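Side-chain contact in conserved domain protein (Porphyromonas gingivalis, PDB 3PNN), which probably transfers a sugar from an activated donor to form a glycosidic linkage, as a cytoplasmic glycosyltransferase with a Rossmann-like alpha/beta/alpha fold: residues T159-G164 with S279-G284. Residues are numbered along the deposited sequence; the frame is centred on the assembly and turned at random.
Sequences TLSESG and SDDRPG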
loop_
_atom_site.group_PDB
_atom_site.type_symbol
_atom_site.label_atom_id
_atom_site.label_comp_id
_atom_site.label_asym_id
_atom_site.label_seq_id
_atom_site.Cartn_x
_atom_site.Cartn_y
_atom_site.Cartn_z
ATOM N N THR A 159 1.443 -14.885 -5.122
ATOM C CA THR A 159 0.747 -14.143 -4.064
ATOM C C THR A 159 -0.515 -14.824 -3.557
ATOM O O THR A 159 -1.347 -14.186 -2.913
ATOM C CB THR A 159 0.344 -12.726 -4.538
ATOM O OG1 THR A 159 -0.737 -12.820 -5.488
ATOM C CG2 THR A 159 1.548 -11.993 -5.175
ATOM N N LEU A 160 -0.671 -16.112 -3.838
ATOM C CA LEU A 160 -1.911 -16.799 -3.480
ATOM C C LEU A 160 -1.814 -17.432 -2.094
ATOM O O LEU A 160 -0.732 -17.508 -1.516
ATOM C CB LEU A 160 -2.244 -17.868 -4.520
ATOM C CG LEU A 160 -2.201 -17.352 -5.959
ATOM C CD1 LEU A 160 -2.423 -18.510 -6.926
ATOM C CD2 LEU A 160 -3.221 -16.245 -6.176
ATOM N N SER A 161 -2.952 -17.868 -1.567
ATOM C CA SER A 161 -2.988 -18.600 -0.303
ATOM C C SER A 161 -3.621 -19.974 -0.480
ATOM O O SER A 161 -4.630 -20.119 -1.172
ATOM C CB SER A 161 -3.765 -17.821 0.761
ATOM O OG SER A 161 -4.014 -18.655 1.895
ATOM N N GLU A 162 -3.035 -20.983 0.153
ATOM C CA GLU A 162 -3.631 -22.316 0.136
ATOM C C GLU A 162 -4.888 -22.406 1.007
ATOM O O GLU A 162 -5.580 -23.421 0.993
ATOM C CB GLU A 162 -2.619 -23.370 0.586
ATOM C CG GLU A 162 -1.461 -23.565 -0.381
ATOM C CD GLU A 162 -0.635 -24.796 -0.059
ATOM O OE1 GLU A 162 -1.222 -25.891 0.077
ATOM O OE2 GLU A 162 0.604 -24.666 0.050
ATOM N N SER A 163 -5.186 -21.344 1.754
ATOM C CA SER A 163 -6.294 -21.377 2.716
ATOM C C SER A 163 -7.604 -20.776 2.198
ATOM O O SER A 163 -8.660 -20.927 2.819
ATOM C CB SER A 163 -5.882 -20.689 4.021
ATOM O OG SER A 163 -4.878 -21.445 4.683
ATOM N N GLY A 164 -7.541 -20.089 1.066
ATOM C CA GLY A 164 -8.724 -19.457 0.510
ATOM C C GLY A 164 -8.375 -18.429 -0.546
ATOM O O GLY A 164 -7.208 -18.263 -0.904
ATOM N N SER A 279 -5.104 -16.879 8.909
ATOM C CA SER A 279 -4.270 -17.203 10.073
ATOM C C SER A 279 -3.340 -18.384 9.787
ATOM O O SER A 279 -2.182 -18.392 10.211
ATOM C CB SER A 279 -5.138 -17.455 11.327
ATOM O OG SER A 279 -6.024 -18.547 11.132
ATOM N N ASP A 280 -3.841 -19.374 9.055
ATOM C CA ASP A 280 -3.041 -20.532 8.661
ATOM C C ASP A 280 -1.810 -20.179 7.815
ATOM O O ASP A 280 -0.875 -20.977 7.722
ATOM C CB ASP A 280 -3.905 -21.550 7.904
ATOM C CG ASP A 280 -4.637 -22.511 8.834
ATOM O OD1 ASP A 280 -4.203 -22.666 9.998
ATOM O OD2 ASP A 280 -5.640 -23.122 8.396
ATOM N N ASP A 281 -1.815 -18.997 7.195
ATOM C CA ASP A 281 -0.667 -18.529 6.402
ATOM C C ASP A 281 0.509 -18.107 7.289
ATOM O O ASP A 281 1.643 -18.011 6.828
ATOM C CB ASP A 281 -1.038 -17.311 5.543
ATOM C CG ASP A 281 -2.073 -17.622 4.483
ATOM O OD1 ASP A 281 -2.218 -18.802 4.119
ATOM O OD2 ASP A 281 -2.741 -16.673 4.014
ATOM N N ARG A 282 0.239 -17.816 8.555
ATOM C CA ARG A 282 1.267 -17.178 9.390
ATOM C C ARG A 282 2.579 -17.983 9.592
ATOM O O ARG A 282 3.669 -17.429 9.473
ATOM C CB ARG A 282 0.685 -16.737 10.737
ATOM C CG ARG A 282 1.650 -15.858 11.528
ATOM C CD ARG A 282 1.073 -15.434 12.895
ATOM N NE ARG A 282 2.087 -14.705 13.648
ATOM C CZ ARG A 282 3.028 -15.297 14.372
ATOM N NH1 ARG A 282 3.062 -16.625 14.453
ATOM N NH2 ARG A 282 3.927 -14.565 15.028
ATOM N N PRO A 283 2.484 -19.280 9.914
ATOM C CA PRO A 283 3.728 -20.037 10.125
ATOM C C PRO A 283 4.663 -19.988 8.902
ATOM O O PRO A 283 5.884 -19.990 9.065
ATOM C CB PRO A 283 3.223 -21.464 10.373
ATOM C CG PRO A 283 1.890 -21.254 10.997
ATOM C CD PRO A 283 1.296 -20.078 10.267
ATOM N N GLY A 284 4.101 -19.908 7.703
ATOM C CA GLY A 284 4.917 -19.858 6.502
ATOM C C GLY A 284 5.680 -18.552 6.430
ATOM O O GLY A 284 6.821 -18.505 5.972
#
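S161 lays its hydroxyl against the carboxylate of D281. S161 OG gives a hydrogen bond to D281 OD1 at 2.9 Å and meets the syn lone pair, on the side of the second oxygen. That second oxygen is also near, with D281 OD2 3.2 Å from S161 OG and 3.6 Å from S161 CB. The hydroxyl therefore sits before the mouth of the carboxylate. A chi1 of 169° turns S161 OG away from its backbone N and toward D281.

The same oxygen also accepts a bond from its own loop. S163 N donates to S161 OG at 2.9 Å with an N-H...O angle of 161°, closing an ST turn. S163 adds a looser touch beside this pair. S163 OG packs on the methylene D280 CB at 3.4 Å and stays 3.8 Å from D281 OD1.

D281 OD2 takes a hydrogen bond from Y278 N, and a weak one from T277 N, so the carboxylate is tied to the chain leading into helix 282-294. The side chains of S161 and S163 also touch Y278. The contact joins the loop between strands 148-155 and 166-173 to the segment leading into that helix, at the protein surface.

With one bond given and one accepted, S161 OG links the turn to the carboxylate. Donors to both oxygens of D281 would be expected to favour its charged form.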